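Vacuolar aminopeptidase 1 (Saccharomyces cerevisiae, PDB 5JGF) removes N-terminal amino acids, preferably neutral or hydrophobic ones, from peptides as a dodecameric zinc enzyme of the yeast vacuole. Local coordinates at residues V85-V97 and P259-M271. Sequence-based numbering, arbitrary orientation.
Sequences VGVIGSHVDALTV and PRLDDRLCSFAAM. With ZN (zinc ion), chain K; ZN (zinc ion), chain L.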
loop_
_atom_site.group_PDB
_atom_site.type_symbol
_atom_site.label_atom_id
_atom_site.label_comp_id
_atom_site.label_asym_id
_atom_site.label_seq_id
_atom_site.Cartn_x
_atom_site.Cartn_y
_atom_site.Cartn_z
ATOM N N VAL D 85 55.221 0.714 -25.474
ATOM C CA VAL D 85 54.411 1.559 -26.339
ATOM C C VAL D 85 53.699 2.624 -25.506
ATOM O O VAL D 85 53.196 2.333 -24.419
ATOM C CB VAL D 85 53.346 0.721 -27.091
ATOM C CG1 VAL D 85 52.592 1.595 -28.076
ATOM C CG2 VAL D 85 54.012 -0.447 -27.808
ATOM N N GLY D 86 53.686 3.856 -26.012
ATOM C CA GLY D 86 53.011 4.952 -25.333
ATOM C C GLY D 86 51.667 5.066 -26.018
ATOM O O GLY D 86 51.594 5.465 -27.181
ATOM N N VAL D 87 50.600 4.729 -25.298
ATOM C CA VAL D 87 49.261 4.715 -25.881
ATOM C C VAL D 87 48.203 5.625 -25.268
ATOM O O VAL D 87 48.162 5.821 -24.054
ATOM C CB VAL D 87 48.653 3.288 -25.799
ATOM C CG1 VAL D 87 47.290 3.261 -26.482
ATOM C CG2 VAL D 87 49.598 2.263 -26.409
ATOM N N ILE D 88 47.347 6.174 -26.124
ATOM C CA ILE D 88 46.203 6.946 -25.654
ATOM C C ILE D 88 45.017 6.310 -26.364
ATOM O O ILE D 88 44.963 6.273 -27.596
ATOM C CB ILE D 88 46.234 8.444 -26.025
ATOM C CG1 ILE D 88 47.387 9.153 -25.315
ATOM C CG2 ILE D 88 44.913 9.096 -25.580
ATOM C CD1 ILE D 88 47.409 10.657 -25.544
ATOM N N GLY D 89 44.079 5.778 -25.587
ATOM C CA GLY D 89 42.907 5.160 -26.177
ATOM C C GLY D 89 41.655 5.931 -25.809
ATOM O O GLY D 89 41.440 6.232 -24.639
ATOM N N SER D 90 40.836 6.257 -26.804
ATOM C CA SER D 90 39.600 7.001 -26.575
ATOM C C SER D 90 38.507 6.453 -27.482
ATOM O O SER D 90 38.782 5.648 -28.375
ATOM C CB SER D 90 39.808 8.487 -26.883
ATOM O OG SER D 90 40.805 9.050 -26.050
ATOM N N HIS D 91 37.265 6.871 -27.260
ATOM C CA HIS D 91 36.198 6.391 -28.124
ATOM C C HIS D 91 35.579 7.524 -28.924
ATOM O O HIS D 91 35.434 8.644 -28.432
ATOM C CB HIS D 91 35.144 5.588 -27.327
ATOM C CG HIS D 91 34.317 6.397 -26.373
ATOM N ND1 HIS D 91 33.118 6.971 -26.733
ATOM C CD2 HIS D 91 34.466 6.638 -25.048
ATOM C CE1 HIS D 91 32.559 7.526 -25.670
ATOM N NE2 HIS D 91 33.357 7.337 -24.635
ATOM N N VAL D 92 35.262 7.237 -30.182
ATOM C CA VAL D 92 34.687 8.239 -31.064
ATOM C C VAL D 92 33.188 8.111 -31.273
ATOM O O VAL D 92 32.590 8.943 -31.946
ATOM C CB VAL D 92 35.391 8.245 -32.437
ATOM C CG1 VAL D 92 36.757 8.897 -32.309
ATOM C CG2 VAL D 92 35.530 6.823 -32.961
ATOM N N ASP D 93 32.578 7.066 -30.720
ATOM C CA ASP D 93 31.134 6.941 -30.851
ATOM C C ASP D 93 30.542 7.816 -29.752
ATOM O O ASP D 93 31.173 8.034 -28.717
ATOM C CB ASP D 93 30.668 5.486 -30.674
ATOM C CG ASP D 93 30.986 4.919 -29.297
ATOM O OD1 ASP D 93 30.072 4.327 -28.671
ATOM O OD2 ASP D 93 32.142 5.045 -28.844
ATOM N N ALA D 94 29.350 8.347 -29.994
ATOM C CA ALA D 94 28.673 9.176 -29.004
ATOM C C ALA D 94 27.198 8.809 -29.011
ATOM O O ALA D 94 26.693 8.279 -30.002
ATOM C CB ALA D 94 28.841 10.646 -29.339
ATOM N N LEU D 95 26.508 9.078 -27.909
ATOM C CA LEU D 95 25.083 8.778 -27.847
ATOM C C LEU D 95 24.404 9.436 -29.037
ATOM O O LEU D 95 24.688 10.590 -29.368
ATOM C CB LEU D 95 24.473 9.303 -26.544
ATOM C CG LEU D 95 24.254 8.252 -25.452
ATOM C CD1 LEU D 95 25.590 7.626 -25.065
ATOM C CD2 LEU D 95 23.593 8.900 -24.239
ATOM N N THR D 96 23.512 8.700 -29.687
ATOM C CA THR D 96 22.816 9.239 -30.838
ATOM C C THR D 96 21.517 8.482 -31.080
ATOM O O THR D 96 21.075 7.694 -30.240
ATOM C CB THR D 96 23.723 9.175 -32.102
ATOM O OG1 THR D 96 23.113 9.903 -33.170
ATOM C CG2 THR D 96 23.945 7.732 -32.544
ATOM N N VAL D 97 20.900 8.745 -32.225
ATOM C CA VAL D 97 19.655 8.088 -32.610
ATOM C C VAL D 97 19.905 7.511 -33.999
ATOM O O VAL D 97 20.379 8.212 -34.891
ATOM C CB VAL D 97 18.481 9.097 -32.645
ATOM C CG1 VAL D 97 17.236 8.437 -33.204
ATOM C CG2 VAL D 97 18.211 9.616 -31.241
ATOM N N PRO D 259 27.505 19.618 -28.423
ATOM C CA PRO D 259 26.989 18.254 -28.356
ATOM C C PRO D 259 28.093 17.228 -28.560
ATOM O O PRO D 259 29.177 17.549 -29.057
ATOM C CB PRO D 259 25.987 18.218 -29.498
ATOM C CG PRO D 259 26.695 19.052 -30.548
ATOM C CD PRO D 259 27.189 20.238 -29.727
ATOM N N ARG D 260 27.807 16.000 -28.140
ATOM C CA ARG D 260 28.708 14.872 -28.326
ATOM C C ARG D 260 30.135 15.019 -27.780
ATOM O O ARG D 260 31.087 14.544 -28.398
ATOM C CB ARG D 260 28.725 14.535 -29.827
ATOM C CG ARG D 260 27.303 14.448 -30.431
ATOM C CD ARG D 260 27.280 14.217 -31.946
ATOM N NE ARG D 260 27.755 15.362 -32.728
ATOM C CZ ARG D 260 27.004 16.392 -33.114
ATOM N NH1 ARG D 260 27.545 17.375 -33.827
ATOM N NH2 ARG D 260 25.714 16.446 -32.803
ATOM N N LEU D 261 30.280 15.657 -26.619
ATOM C CA LEU D 261 31.598 15.829 -26.000
ATOM C C LEU D 261 32.195 14.481 -25.570
ATOM O O LEU D 261 33.395 14.263 -25.661
ATOM C CB LEU D 261 31.505 16.770 -24.790
ATOM C CG LEU D 261 31.122 18.233 -25.025
ATOM C CD1 LEU D 261 31.257 19.004 -23.718
ATOM C CD2 LEU D 261 32.038 18.846 -26.087
ATOM N N ASP D 262 31.347 13.583 -25.090
ATOM C CA ASP D 262 31.769 12.256 -24.664
ATOM C C ASP D 262 31.740 11.342 -25.897
ATOM O O ASP D 262 30.657 11.050 -26.398
ATOM C CB ASP D 262 30.760 11.748 -23.621
ATOM C CG ASP D 262 31.060 10.345 -23.115
ATOM O OD1 ASP D 262 32.092 9.762 -23.484
ATOM O OD2 ASP D 262 30.257 9.822 -22.308
ATOM N N ASP D 263 32.888 10.910 -26.428
ATOM C CA ASP D 263 34.238 11.207 -25.928
ATOM C C ASP D 263 35.082 11.875 -27.036
ATOM O O ASP D 263 36.297 11.699 -27.106
ATOM C CB ASP D 263 34.876 9.878 -25.457
ATOM C CG ASP D 263 36.259 10.047 -24.831
ATOM O OD1 ASP D 263 36.512 11.081 -24.178
ATOM O OD2 ASP D 263 37.104 9.131 -24.970
ATOM N N ARG D 264 34.438 12.642 -27.908
ATOM C CA ARG D 264 35.157 13.298 -28.997
ATOM C C ARG D 264 36.017 14.433 -28.455
ATOM O O ARG D 264 36.937 14.916 -29.124
ATOM C CB ARG D 264 34.155 13.785 -30.051
ATOM C CG ARG D 264 33.542 12.603 -30.800
ATOM C CD ARG D 264 32.268 12.904 -31.576
ATOM N NE ARG D 264 31.734 11.642 -32.082
ATOM C CZ ARG D 264 30.644 11.519 -32.832
ATOM N NH1 ARG D 264 29.952 12.594 -33.179
ATOM N NH2 ARG D 264 30.235 10.316 -33.223
ATOM N N LEU D 265 35.732 14.853 -27.223
ATOM C CA LEU D 265 36.523 15.906 -26.579
ATOM C C LEU D 265 37.943 15.363 -26.343
ATOM O O LEU D 265 38.935 15.996 -26.719
ATOM C CB LEU D 265 35.874 16.311 -25.245
ATOM C CG LEU D 265 36.590 17.315 -24.337
ATOM C CD1 LEU D 265 36.958 18.579 -25.115
ATOM C CD2 LEU D 265 35.671 17.652 -23.164
ATOM N N CYS D 266 38.035 14.193 -25.717
ATOM C CA CYS D 266 39.339 13.575 -25.470
ATOM C C CYS D 266 39.955 13.065 -26.771
ATOM O O CYS D 266 41.168 13.139 -26.960
ATOM C CB CYS D 266 39.218 12.402 -24.492
ATOM S SG CYS D 266 39.039 12.885 -22.769
ATOM N N SER D 267 39.122 12.531 -27.658
ATOM C CA SER D 267 39.621 12.017 -28.931
ATOM C C SER D 267 40.306 13.123 -29.724
ATOM O O SER D 267 41.411 12.934 -30.232
ATOM C CB SER D 267 38.479 11.417 -29.754
ATOM O OG SER D 267 38.009 10.221 -29.153
ATOM N N PHE D 268 39.653 14.278 -29.818
ATOM C CA PHE D 268 40.204 15.423 -30.545
ATOM C C PHE D 268 41.497 15.907 -29.883
ATOM O O PHE D 268 42.519 16.096 -30.553
ATOM C CB PHE D 268 39.185 16.565 -30.568
ATOM C CG PHE D 268 39.647 17.789 -31.313
ATOM C CD1 PHE D 268 39.495 17.880 -32.696
ATOM C CD2 PHE D 268 40.223 18.859 -30.631
ATOM C CE1 PHE D 268 39.907 19.024 -33.390
ATOM C CE2 PHE D 268 40.639 20.006 -31.314
ATOM C CZ PHE D 268 40.479 20.088 -32.696
ATOM N N ALA D 269 41.449 16.107 -28.568
ATOM C CA ALA D 269 42.620 16.573 -27.833
ATOM C C ALA D 269 43.795 15.608 -27.981
ATOM O O ALA D 269 44.937 16.038 -28.151
ATOM C CB ALA D 269 42.278 16.756 -26.356
ATOM N N ALA D 270 43.520 14.308 -27.913
ATOM C CA ALA D 270 44.582 13.314 -28.043
ATOM C C ALA D 270 45.182 13.295 -29.450
ATOM O O ALA D 270 46.405 13.226 -29.602
ATOM C CB ALA D 270 44.056 11.925 -27.675
ATOM N N MET D 271 44.336 13.354 -30.474
ATOM C CA MET D 271 44.826 13.340 -31.852
ATOM C C MET D 271 45.627 14.595 -32.187
ATOM O O MET D 271 46.667 14.519 -32.847
ATOM C CB MET D 271 43.671 13.201 -32.848
ATOM C CG MET D 271 43.102 11.796 -32.970
ATOM S SD MET D 271 44.336 10.526 -33.398
ATOM C CE MET D 271 45.160 11.262 -34.715
HETATM ZN ZN ZN K . 32.904 8.130 -22.693
HETATM ZN ZN ZN L . 29.554 7.940 -22.432
HETATM O O HOH W 1 28.295 9.905 -25.708
HETATM O O HOH W 2 32.659 9.027 -20.461
HETATM O O HOH W 3 31.350 6.854 -22.321
#
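His91, ending strand 86-91, and Asp262, at the start of helix 261-278, meet at a zinc ion, the imidazole binding it through NE2 at 2.1 Å and the carboxylate through OD1, with ring and carboxylate planes turned 65° apart. Asp262 OD2 binds the second zinc, 2.0 Å away, making this aspartate the bridge of a dinuclear site that Asp344, Glu299 and His438 help to complete. Held with CG between backbone N and carbonyl carbon (chi1 69°), the His91 ring donates from ND1, in the ring plane, to Asp93 O, 3.0 Å away, which, with the NE2–zinc bond, limits its rotation. Asp263, which follows a cis peptide bond, accepts His91 N on the anti side of OD2 at 3.2 Å. The extended Arg264 grips Val92 O side-on, NE at 2.8 Å and NH2 at 3.0 Å, and Ala94 CB sits over the centre of its guanidinium. A leucine in place of Arg264, lacking both donors, would probably leave the loop after the strand freer to shift. Ile88 CG2 of the strand packs on Ala270 CB of the helix. The Asp93 bond thus orients the imidazole and Asp263 holds its backbone, while the Asp262 carboxylate and a water bridge the two zincs of this M18 aminopeptidase.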